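Local coordinates for protein 2-oxo-1,2-dihydroquinoline 8-monooxygenase, oxygenase component (PDB 1Z02) that is the oxygenase component of a Rieske-type monooxygenase that probably hydroxylates 2-oxo-1,2-dihydroquinoline at C8, using a [2Fe-2S] cluster and a mononuclear iron, at residues 393-396 / 397-401; 70-74 / 75-79; 352-356 / 357-361; 304-307 / 308-312. All coordinates share one frame; numbering follows the deposited sequence.

Contact 1. Residues 393-396 / 397-401; sequences SPIT and WRKLA
Four successive i to i+4 hydrogen bonds join residues 393-396 to 397-401, which form one unbroken piece of the alpha-helix 392-404. Trp397 N donates to Ser393 O, Arg398 N to Pro394 O at 2.8 Å, Lys399 N to Ile395 O at 3.0 Å, and Leu400 N to Thr396 O. The last is the longest, 3.2 Å, but also the straightest, with 166° at the hydrogen. Side chains then fan out from this backbone. The carbonyl of Pro394 is flanked by two of them: Trp397 brings its CB and the ring edge to it, and CG of Arg398 comes to 3.2 Å from Pro394 O. Beyond CG the arginine runs extended to its guanidinium, which Glu214 and Glu385 hold by salt bridges while Tyr30 adds a cation-pi contact. Trp397 meets Phe217 edge-to-face and gives its indole N-H to Tyr33, tying the helix to helix 31-34 near the N-terminus. Thr396 returns its hydroxyl to Ile392 O, one turn back. Ile395 and Lys399 run side by side, and Lys399 NZ is hydrogen-bonded to Gln29; with CG2 of the isoleucine anti to the backbone N (CG1 at chi1 -66°), that methyl lies 3.8 Å from Lys399 CE.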
loop_
_atom_site.group_PDB
_atom_site.type_symbol
_atom_site.label_atom_id
_atom_site.label_comp_id
_atom_site.label_asym_id
_atom_site.label_seq_id
_atom_site.Cartn_x
_atom_site.Cartn_y
_atom_site.Cartn_z
ATOM N N SER A 393 15.591 -25.674 -19.998
ATOM C CA SER A 393 14.666 -26.299 -19.062
ATOM C C SER A 393 13.422 -25.442 -18.888
ATOM O O SER A 393 12.323 -25.853 -19.263
ATOM C CB SER A 393 15.322 -26.493 -17.691
ATOM O OG SER A 393 16.377 -27.422 -17.752
ATOM N N PRO A 394 13.577 -24.235 -18.317
ATOM C CA PRO A 394 12.385 -23.406 -18.141
ATOM C C PRO A 394 11.653 -23.088 -19.445
ATOM O O PRO A 394 10.422 -23.050 -19.465
ATOM C CB PRO A 394 12.922 -22.158 -17.422
ATOM C CG PRO A 394 14.362 -22.090 -17.856
ATOM C CD PRO A 394 14.792 -23.533 -17.851
ATOM N N ILE A 395 12.393 -22.866 -20.527
ATOM C CA ILE A 395 11.764 -22.557 -21.810
ATOM C C ILE A 395 10.884 -23.723 -22.258
ATOM O O ILE A 395 9.742 -23.527 -22.684
ATOM C CB ILE A 395 12.826 -22.242 -22.890
ATOM C CG1 ILE A 395 13.554 -20.939 -22.526
ATOM C CG2 ILE A 395 12.169 -22.139 -24.266
ATOM C CD1 ILE A 395 14.683 -20.571 -23.460
ATOM N N THR A 396 11.402 -24.940 -22.139
ATOM C CA THR A 396 10.642 -26.116 -22.529
ATOM C C THR A 396 9.376 -26.218 -21.691
ATOM O O THR A 396 8.326 -26.635 -22.187
ATOM C CB THR A 396 11.467 -27.397 -22.346
ATOM O OG1 THR A 396 12.639 -27.321 -23.160
ATOM C CG2 THR A 396 10.653 -28.623 -22.753
ATOM N N TRP A 397 9.477 -25.844 -20.416
ATOM C CA TRP A 397 8.320 -25.893 -19.530
ATOM C C TRP A 397 7.302 -24.830 -19.929
ATOM O O TRP A 397 6.102 -25.105 -19.979
ATOM C CB TRP A 397 8.768 -25.720 -18.070
ATOM C CG TRP A 397 7.767 -25.032 -17.169
ATOM C CD1 TRP A 397 7.865 -23.771 -16.651
ATOM C CD2 TRP A 397 6.519 -25.559 -16.707
ATOM N NE1 TRP A 397 6.754 -23.480 -15.894
ATOM C CE2 TRP A 397 5.910 -24.559 -15.912
ATOM C CE3 TRP A 397 5.854 -26.781 -16.886
ATOM C CZ2 TRP A 397 4.666 -24.740 -15.303
ATOM C CZ3 TRP A 397 4.615 -26.961 -16.281
ATOM C CH2 TRP A 397 4.036 -25.941 -15.496
ATOM N N ARG A 398 7.776 -23.627 -20.240
ATOM C CA ARG A 398 6.874 -22.553 -20.637
ATOM C C ARG A 398 6.108 -22.923 -21.898
ATOM O O ARG A 398 4.910 -22.669 -21.998
ATOM C CB ARG A 398 7.644 -21.250 -20.864
ATOM C CG ARG A 398 8.274 -20.666 -19.603
ATOM C CD ARG A 398 8.846 -19.305 -19.902
ATOM N NE ARG A 398 9.695 -18.805 -18.829
ATOM C CZ ARG A 398 10.493 -17.745 -18.959
ATOM N NH1 ARG A 398 11.245 -17.336 -17.948
ATOM N NH2 ARG A 398 10.539 -17.096 -20.115
ATOM N N LYS A 399 6.794 -23.528 -22.861
ATOM C CA LYS A 399 6.149 -23.922 -24.102
ATOM C C LYS A 399 5.067 -24.974 -23.890
ATOM O O LYS A 399 3.962 -24.839 -24.404
ATOM C CB LYS A 399 7.181 -24.465 -25.088
ATOM C CG LYS A 399 8.133 -23.431 -25.641
ATOM C CD LYS A 399 9.005 -24.053 -26.709
ATOM C CE LYS A 399 10.008 -23.064 -27.263
ATOM N NZ LYS A 399 10.781 -23.669 -28.387
ATOM N N LEU A 400 5.382 -26.026 -23.141
ATOM C CA LEU A 400 4.410 -27.083 -22.906
ATOM C C LEU A 400 3.244 -26.572 -22.065
ATOM O O LEU A 400 2.108 -26.994 -22.248
ATOM C CB LEU A 400 5.079 -28.290 -22.231
ATOM C CG LEU A 400 5.369 -28.313 -20.725
ATOM C CD1 LEU A 400 4.153 -28.809 -19.954
ATOM C CD2 LEU A 400 6.538 -29.233 -20.469
ATOM N N ALA A 401 3.520 -25.661 -21.142
ATOM C CA ALA A 401 2.460 -25.107 -20.300
ATOM C C ALA A 401 1.519 -24.272 -21.172
ATOM O O ALA A 401 0.299 -24.290 -20.990
ATOM C CB ALA A 401 3.064 -24.248 -19.200
#

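Contact 2. Residues 70-74 / 75-79; sequences LRRVN and GKVFA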
loop_
_atom_site.group_PDB
_atom_site.type_symbol
_atom_site.label_atom_id
_atom_site.label_comp_id
_atom_site.label_asym_id
_atom_site.label_seq_id
_atom_site.Cartn_x
_atom_site.Cartn_y
_atom_site.Cartn_z
ATOM N N LEU A 70 -14.113 -24.353 2.333
ATOM C CA LEU A 70 -14.233 -25.803 2.483
ATOM C C LEU A 70 -14.811 -26.184 3.839
ATOM O O LEU A 70 -14.603 -25.493 4.841
ATOM C CB LEU A 70 -12.868 -26.492 2.326
ATOM C CG LEU A 70 -12.043 -26.316 1.047
ATOM C CD1 LEU A 70 -11.273 -25.016 1.096
ATOM C CD2 LEU A 70 -11.096 -27.480 0.912
ATOM N N ARG A 71 -15.547 -27.288 3.854
ATOM C CA ARG A 71 -16.141 -27.799 5.082
ATOM C C ARG A 71 -16.154 -29.316 5.055
ATOM O O ARG A 71 -16.427 -29.917 4.016
ATOM C CB ARG A 71 -17.580 -27.300 5.263
ATOM C CG ARG A 71 -18.220 -27.820 6.556
ATOM C CD ARG A 71 -19.719 -27.606 6.610
ATOM N NE ARG A 71 -20.271 -28.120 7.863
ATOM C CZ ARG A 71 -21.561 -28.386 8.068
ATOM N NH1 ARG A 71 -21.964 -28.848 9.243
ATOM N NH2 ARG A 71 -22.449 -28.207 7.100
ATOM N N ARG A 72 -15.843 -29.940 6.186
ATOM C CA ARG A 72 -15.863 -31.398 6.250
ATOM C C ARG A 72 -17.116 -31.830 6.994
ATOM O O ARG A 72 -17.349 -31.400 8.122
ATOM C CB ARG A 72 -14.637 -31.948 6.978
ATOM C CG ARG A 72 -14.611 -33.481 7.030
ATOM C CD ARG A 72 -13.530 -34.008 7.971
ATOM N NE ARG A 72 -12.173 -33.619 7.574
ATOM C CZ ARG A 72 -11.508 -34.148 6.549
ATOM N NH1 ARG A 72 -10.285 -33.727 6.264
ATOM N NH2 ARG A 72 -12.056 -35.105 5.812
ATOM N N VAL A 73 -17.931 -32.661 6.354
ATOM C CA VAL A 73 -19.149 -33.155 6.978
ATOM C C VAL A 73 -19.227 -34.666 6.810
ATOM O O VAL A 73 -19.181 -35.175 5.690
ATOM C CB VAL A 73 -20.399 -32.524 6.357
ATOM C CG1 VAL A 73 -21.635 -33.002 7.106
ATOM C CG2 VAL A 73 -20.312 -31.025 6.443
ATOM N N ASN A 74 -19.350 -35.375 7.929
ATOM C CA ASN A 74 -19.410 -36.833 7.915
ATOM C C ASN A 74 -18.168 -37.398 7.239
ATOM O O ASN A 74 -18.249 -38.348 6.464
ATOM C CB ASN A 74 -20.660 -37.327 7.180
ATOM C CG ASN A 74 -21.952 -36.879 7.851
ATOM O OD1 ASN A 74 -22.083 -36.925 9.077
ATOM N ND2 ASN A 74 -22.917 -36.453 7.046
ATOM N N GLY A 75 -17.019 -36.800 7.532
ATOM C CA GLY A 75 -15.779 -37.274 6.952
ATOM C C GLY A 75 -15.483 -36.781 5.553
ATOM O O GLY A 75 -14.333 -36.830 5.116
ATOM N N LYS A 76 -16.499 -36.297 4.847
ATOM C CA LYS A 76 -16.288 -35.814 3.487
ATOM C C LYS A 76 -16.132 -34.291 3.398
ATOM O O LYS A 76 -16.868 -33.539 4.036
ATOM C CB LYS A 76 -17.438 -36.274 2.589
ATOM C CG LYS A 76 -17.199 -36.011 1.118
ATOM C CD LYS A 76 -18.353 -36.503 0.264
ATOM C CE LYS A 76 -18.109 -36.206 -1.216
ATOM N NZ LYS A 76 -19.261 -36.621 -2.072
ATOM N N VAL A 77 -15.167 -33.849 2.595
ATOM C CA VAL A 77 -14.901 -32.420 2.410
ATOM C C VAL A 77 -15.566 -31.865 1.154
ATOM O O VAL A 77 -15.503 -32.473 0.082
ATOM C CB VAL A 77 -13.382 -32.139 2.294
ATOM C CG1 VAL A 77 -13.133 -30.656 2.096
ATOM C CG2 VAL A 77 -12.674 -32.616 3.537
ATOM N N PHE A 78 -16.194 -30.700 1.290
ATOM C CA PHE A 78 -16.854 -30.041 0.166
ATOM C C PHE A 78 -16.230 -28.674 -0.047
ATOM O O PHE A 78 -15.754 -28.048 0.900
ATOM C CB PHE A 78 -18.357 -29.877 0.430
ATOM C CG PHE A 78 -19.094 -31.180 0.546
ATOM C CD1 PHE A 78 -19.087 -31.896 1.739
ATOM C CD2 PHE A 78 -19.757 -31.715 -0.553
ATOM C CE1 PHE A 78 -19.727 -33.127 1.835
ATOM C CE2 PHE A 78 -20.400 -32.949 -0.469
ATOM C CZ PHE A 78 -20.384 -33.655 0.729
ATOM N N ALA A 79 -16.232 -28.206 -1.288
ATOM C CA ALA A 79 -15.665 -26.895 -1.593
ATOM C C ALA A 79 -16.638 -26.095 -2.457
ATOM O O ALA A 79 -17.197 -26.630 -3.413
ATOM C CB ALA A 79 -14.334 -27.063 -2.308
#
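Arg72 bends along one face of a beta hairpin toward its turn, its NH2 donating to Gly75 O at 2.9 Å. The oxygen lies in the guanidinium plane, but the donor stands well above the carbonyl plane and the angle at the hydrogen is only 135°. The bend, at chi3 (-61°), places one guanidinium face against Val77 CG2, 3.4 Å from NH2. NE is engaged by Leu53 O and NH1 by Glu143.

The strands 70-73 and 76-79 are joined by a type I' turn, Val73 to Lys76, and each hydrogen-bonded pair is closed twice. Arg71 N gives to Phe78 O at 3.1 Å and Phe78 N returns to Arg71 O at 2.8 Å; Val73 N meets Lys76 O at 2.7 Å, and Lys76 N, well above the carbonyl plane, meets Val73 O at 3.0 Å. Glu55 accepts from the turn nitrogens of Asn74 and Gly75. Arg71 NH1 forms a salt bridge to Asp56, and NH2 bonds Thr99 O. Leu70, Val77 and Ala79 share the face of Arg72. Within this Rieske-domain hairpin, a buried guanidinium is met by, among others, the Glu143 carboxylate and the carbonyls of Leu53 and Gly75, which should fix its orientation; the carboxylate probably balances its charge.

Contact 3. Residues 352-356 / 357-361; sequences MYKPL and CLHGF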
loop_
_atom_site.group_PDB
_atom_site.type_symbol
_atom_site.label_atom_id
_atom_site.label_comp_id
_atom_site.label_asym_id
_atom_site.label_seq_id
_atom_site.Cartn_x
_atom_site.Cartn_y
_atom_site.Cartn_z
ATOM N N MET A 352 15.182 -34.286 11.150
ATOM C CA MET A 352 16.158 -34.375 10.076
ATOM C C MET A 352 15.702 -33.647 8.812
ATOM O O MET A 352 16.213 -32.574 8.484
ATOM C CB MET A 352 16.444 -35.846 9.761
ATOM C CG MET A 352 17.859 -36.107 9.284
ATOM S SD MET A 352 18.300 -35.088 7.859
ATOM C CE MET A 352 18.604 -36.324 6.662
ATOM N N TYR A 353 14.731 -34.226 8.112
ATOM C CA TYR A 353 14.225 -33.639 6.876
ATOM C C TYR A 353 13.680 -32.215 7.013
ATOM O O TYR A 353 14.048 -31.332 6.240
ATOM C CB TYR A 353 13.132 -34.524 6.272
ATOM C CG TYR A 353 13.512 -35.979 6.093
ATOM C CD1 TYR A 353 14.817 -36.351 5.766
ATOM C CD2 TYR A 353 12.549 -36.981 6.205
ATOM C CE1 TYR A 353 15.149 -37.689 5.549
ATOM C CE2 TYR A 353 12.868 -38.313 5.989
ATOM C CZ TYR A 353 14.166 -38.663 5.662
ATOM O OH TYR A 353 14.477 -39.986 5.452
ATOM N N LYS A 354 12.801 -31.982 7.982
ATOM C CA LYS A 354 12.232 -30.646 8.145
ATOM C C LYS A 354 13.253 -29.549 8.437
ATOM O O LYS A 354 13.395 -28.609 7.663
ATOM C CB LYS A 354 11.160 -30.648 9.236
ATOM C CG LYS A 354 10.424 -29.321 9.368
ATOM C CD LYS A 354 9.392 -29.357 10.489
ATOM C CE LYS A 354 8.653 -28.030 10.594
ATOM N NZ LYS A 354 7.681 -28.004 11.730
ATOM N N PRO A 355 13.985 -29.648 9.554
ATOM C CA PRO A 355 14.962 -28.595 9.844
ATOM C C PRO A 355 16.120 -28.466 8.854
ATOM O O PRO A 355 16.501 -27.358 8.491
ATOM C CB PRO A 355 15.445 -28.952 11.248
ATOM C CG PRO A 355 15.367 -30.450 11.244
ATOM C CD PRO A 355 14.029 -30.700 10.585
ATOM N N LEU A 356 16.678 -29.590 8.412
ATOM C CA LEU A 356 17.812 -29.547 7.493
ATOM C C LEU A 356 17.491 -29.436 6.009
ATOM O O LEU A 356 18.258 -28.833 5.262
ATOM C CB LEU A 356 18.709 -30.770 7.703
ATOM C CG LEU A 356 19.437 -30.900 9.048
ATOM C CD1 LEU A 356 20.259 -32.178 9.059
ATOM C CD2 LEU A 356 20.365 -29.705 9.266
ATOM N N CYS A 357 16.374 -30.010 5.573
ATOM C CA CYS A 357 16.021 -29.965 4.158
ATOM C C CYS A 357 14.905 -29.009 3.753
ATOM O O CYS A 357 15.154 -28.043 3.031
ATOM C CB CYS A 357 15.693 -31.372 3.671
ATOM S SG CYS A 357 17.101 -32.500 3.801
ATOM N N LEU A 358 13.677 -29.272 4.193
ATOM C CA LEU A 358 12.568 -28.397 3.831
ATOM C C LEU A 358 12.847 -26.953 4.244
ATOM O O LEU A 358 12.398 -26.014 3.586
ATOM C CB LEU A 358 11.265 -28.897 4.462
ATOM C CG LEU A 358 10.773 -30.266 3.966
ATOM C CD1 LEU A 358 9.291 -30.415 4.285
ATOM C CD2 LEU A 358 10.986 -30.380 2.455
ATOM N N HIS A 359 13.597 -26.780 5.327
ATOM C CA HIS A 359 13.959 -25.446 5.808
ATOM C C HIS A 359 15.418 -25.105 5.491
ATOM O O HIS A 359 15.701 -24.142 4.790
ATOM C CB HIS A 359 13.758 -25.348 7.317
ATOM C CG HIS A 359 12.375 -24.951 7.721
ATOM N ND1 HIS A 359 11.788 -23.780 7.302
ATOM C CD2 HIS A 359 11.473 -25.557 8.529
ATOM C CE1 HIS A 359 10.582 -23.678 7.835
ATOM N NE2 HIS A 359 10.367 -24.745 8.585
ATOM N N GLY A 360 16.336 -25.913 6.011
ATOM C CA GLY A 360 17.757 -25.669 5.811
ATOM C C GLY A 360 18.238 -25.539 4.380
ATOM O O GLY A 360 19.133 -24.748 4.089
ATOM N N PHE A 361 17.643 -26.312 3.483
ATOM C CA PHE A 361 18.022 -26.287 2.076
ATOM C C PHE A 361 17.157 -25.315 1.270
ATOM O O PHE A 361 17.667 -24.379 0.651
ATOM C CB PHE A 361 17.887 -27.700 1.481
ATOM C CG PHE A 361 18.440 -27.837 0.094
ATOM C CD1 PHE A 361 19.813 -27.932 -0.120
ATOM C CD2 PHE A 361 17.588 -27.856 -1.005
ATOM C CE1 PHE A 361 20.324 -28.048 -1.413
ATOM C CE2 PHE A 361 18.085 -27.969 -2.296
ATOM C CZ PHE A 361 19.456 -28.065 -2.503
#
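Tyr353 O is gripped by two backbone donors, Cys357 N at 2.8 Å and Leu358 N at 2.9 Å, which come from opposite faces of its carbonyl plane. The first closes an ordinary alpha-helical turn, the second a wider one, and the carbonyl therefore marks a passage into pi-helix near the C-terminal end of helix 339-359. The i to i+5 pattern goes on with His359 N to Lys354 O at 3.0 Å and Gly360 N to Pro355 O at 2.9 Å. The latter is bent, 133° at the hydrogen, its donor standing above the carbonyl plane. Pro355 cannot donate, and the helix is kinked there.

Among the side chains, Lys354 and His359 lie alongside each other, five residues apart, a spacing that suits the wide turn. With the lysine CG anti to its own nitrogen (chi1 -174°), the two point the same way and touch at Lys354 CG and His359 CD2, 4.0 Å apart. The ring's ND1 is hydrogen-bonded to Asp363. Cys357 brings CB to 3.1 Å from Tyr353 O. At the end of the segment Phe361 stacks on His225, a ligand of the mononuclear iron, the side chain of Phe361 being about 5 Å from the metal. Leu358 packs on strands 325-335 and 196-206, joining the helix to the sheet of the catalytic domain, while Tyr353 touches Leu332 of that sheet and also Pro308 and Val312 of the loop after strand 301-305.

Contact 4. Residues 304-307 / 308-312; sequences VENW and PEEHV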
loop_
_atom_site.group_PDB
_atom_site.type_symbol
_atom_site.label_atom_id
_atom_site.label_comp_id
_atom_site.label_asym_id
_atom_site.label_seq_id
_atom_site.Cartn_x
_atom_site.Cartn_y
_atom_site.Cartn_z
ATOM N N VAL A 304 10.935 -34.468 -7.044
ATOM C CA VAL A 304 12.362 -34.687 -6.877
ATOM C C VAL A 304 12.540 -36.114 -6.368
ATOM O O VAL A 304 12.482 -36.360 -5.162
ATOM C CB VAL A 304 12.975 -33.723 -5.845
ATOM C CG1 VAL A 304 14.485 -33.736 -5.977
ATOM C CG2 VAL A 304 12.437 -32.316 -6.042
ATOM N N GLU A 305 12.741 -37.046 -7.298
ATOM C CA GLU A 305 12.927 -38.456 -6.967
ATOM C C GLU A 305 14.189 -38.670 -6.145
ATOM O O GLU A 305 15.188 -37.979 -6.334
ATOM C CB GLU A 305 13.025 -39.294 -8.252
ATOM C CG GLU A 305 11.842 -39.131 -9.175
ATOM C CD GLU A 305 12.053 -39.775 -10.525
ATOM O OE1 GLU A 305 11.835 -39.089 -11.550
ATOM O OE2 GLU A 305 12.430 -40.967 -10.559
ATOM N N ASN A 306 14.130 -39.632 -5.230
ATOM C CA ASN A 306 15.264 -39.983 -4.386
ATOM C C ASN A 306 15.807 -38.828 -3.545
ATOM O O ASN A 306 17.024 -38.652 -3.407
ATOM C CB ASN A 306 16.384 -40.569 -5.247
ATOM C CG ASN A 306 17.163 -41.637 -4.522
ATOM O OD1 ASN A 306 16.583 -42.592 -3.993
ATOM N ND2 ASN A 306 18.480 -41.494 -4.493
ATOM N N TRP A 307 14.894 -38.049 -2.973
ATOM C CA TRP A 307 15.267 -36.916 -2.132
ATOM C C TRP A 307 14.320 -36.816 -0.934
ATOM O O TRP A 307 13.099 -36.923 -1.082
ATOM C CB TRP A 307 15.227 -35.626 -2.953
ATOM C CG TRP A 307 15.706 -34.411 -2.223
ATOM C CD1 TRP A 307 14.968 -33.595 -1.414
ATOM C CD2 TRP A 307 17.037 -33.883 -2.218
ATOM N NE1 TRP A 307 15.754 -32.590 -0.908
ATOM C CE2 TRP A 307 17.031 -32.742 -1.385
ATOM C CE3 TRP A 307 18.237 -34.263 -2.836
ATOM C CZ2 TRP A 307 18.178 -31.976 -1.153
ATOM C CZ3 TRP A 307 19.382 -33.499 -2.604
ATOM C CH2 TRP A 307 19.341 -32.367 -1.770
ATOM N N PRO A 308 14.872 -36.614 0.274
ATOM C CA PRO A 308 16.309 -36.481 0.563
ATOM C C PRO A 308 17.061 -37.811 0.681
ATOM O O PRO A 308 18.292 -37.839 0.747
ATOM C CB PRO A 308 16.321 -35.685 1.864
ATOM C CG PRO A 308 15.084 -36.131 2.532
ATOM C CD PRO A 308 14.065 -36.195 1.430
ATOM N N GLU A 309 16.308 -38.905 0.715
ATOM C CA GLU A 309 16.880 -40.244 0.807
ATOM C C GLU A 309 16.060 -41.242 -0.012
ATOM O O GLU A 309 14.943 -40.939 -0.447
ATOM C CB GLU A 309 16.931 -40.699 2.267
ATOM C CG GLU A 309 17.939 -39.943 3.114
ATOM C CD GLU A 309 17.834 -40.278 4.590
ATOM O OE1 GLU A 309 18.756 -39.905 5.348
ATOM O OE2 GLU A 309 16.832 -40.905 4.996
ATOM N N GLU A 310 16.611 -42.435 -0.208
ATOM C CA GLU A 310 15.932 -43.461 -0.986
ATOM C C GLU A 310 14.550 -43.760 -0.432
ATOM O O GLU A 310 14.338 -43.734 0.783
ATOM C CB GLU A 310 16.766 -44.741 -1.021
ATOM C CG GLU A 310 18.210 -44.525 -1.393
ATOM C CD GLU A 310 18.952 -45.827 -1.579
ATOM O OE1 GLU A 310 20.182 -45.781 -1.775
ATOM O OE2 GLU A 310 18.310 -46.898 -1.533
ATOM N N HIS A 311 13.616 -44.051 -1.331
ATOM C CA HIS A 311 12.233 -44.353 -0.961
ATOM C C HIS A 311 11.458 -43.132 -0.480
ATOM O O HIS A 311 10.282 -43.229 -0.127
ATOM C CB HIS A 311 12.178 -45.448 0.107
ATOM C CG HIS A 311 12.797 -46.739 -0.326
ATOM N ND1 HIS A 311 14.107 -47.064 -0.054
ATOM C CD2 HIS A 311 12.293 -47.773 -1.042
ATOM C CE1 HIS A 311 14.383 -48.244 -0.582
ATOM N NE2 HIS A 311 13.300 -48.694 -1.186
ATOM N N VAL A 312 12.127 -41.984 -0.459
ATOM C CA VAL A 312 11.495 -40.730 -0.057
ATOM C C VAL A 312 11.525 -39.831 -1.284
ATOM O O VAL A 312 12.496 -39.854 -2.036
ATOM C CB VAL A 312 12.273 -40.030 1.082
ATOM C CG1 VAL A 312 11.588 -38.729 1.454
ATOM C CG2 VAL A 312 12.364 -40.942 2.295
HETATM O O HOH W 1 11.884 -41.502 -3.950
HETATM O O HOH W 2 13.923 -43.586 -4.382
HETATM O O HOH W 3 20.620 -43.631 -4.487
#
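The connection between the antiparallel strands 301-305 and 313-320 of the catalytic domain carries a cis peptide bond between Trp307 and Pro308 and a type II turn from Glu309 to Val312. The cis bond brings the two alpha-carbons to 2.9 Å and sets proline against its neighbour's indole: Pro308 CA lies over the five-membered ring, 3.8 Å from its centroid and 20° off the normal, a CH-pi contact. With CG anti to the backbone N (chi1 -175°), the indole of Trp307 sits beside its own carbonyl carbon, where the next residue's CA comes over its face; the two side chains cross at about a right angle.

Val312 N donates to Glu309 O across the turn at 3.0 Å. Where the chain returns, Trp307 N makes a weak bond to Val312 O, bent to 129° at the hydrogen. A water reinforces this closure, donating to Val312 O at 2.6 Å and accepting from Asn306 N. A second water donates to Asn306 OD1 at 2.9 Å and accepts from His311 N, so the asparagine is bridged to the turn. Its amide lies alongside Glu310, OD1 3.6 Å from Glu310 CG, while ND2 is taken by His291 O and a third water. Glu309 forms a salt bridge to Arg348 and a hydrogen bond with the Tyr353 hydroxyl, and Trp307 meets Phe361, which lies next to the iron site. The arrangement is a hairpin connection that contains an aromatic-cis-proline step, in which a preceding aromatic ring commonly packs on the proline.

Overall arrangement
Contacts 1, 3 and 4 belong to the catalytic domain, whereas contact 2 lies in the Rieske domain, on the other side of the chain's centre from contact 1 and 36 Å from it between centres. Contacts 3 and 4 touch directly: Tyr353 CD1 packs 3.3 Å from Pro308 CG, and Cys357 SG lies 3.8 Å from Pro308 CB. From there the rings of Trp307 and Phe361 lead toward the mononuclear iron, bound by His221, His225 and Asp365. Contact 1 lies in the wider surroundings of that site, the side chain of Ser393 being about 10 Å from that of His221 and about 13 Å from the metal. Its Arg398 also lies close to Arg87 of a second subunit, a residue of the cluster pocket, so contact 1 borders the subunit interface.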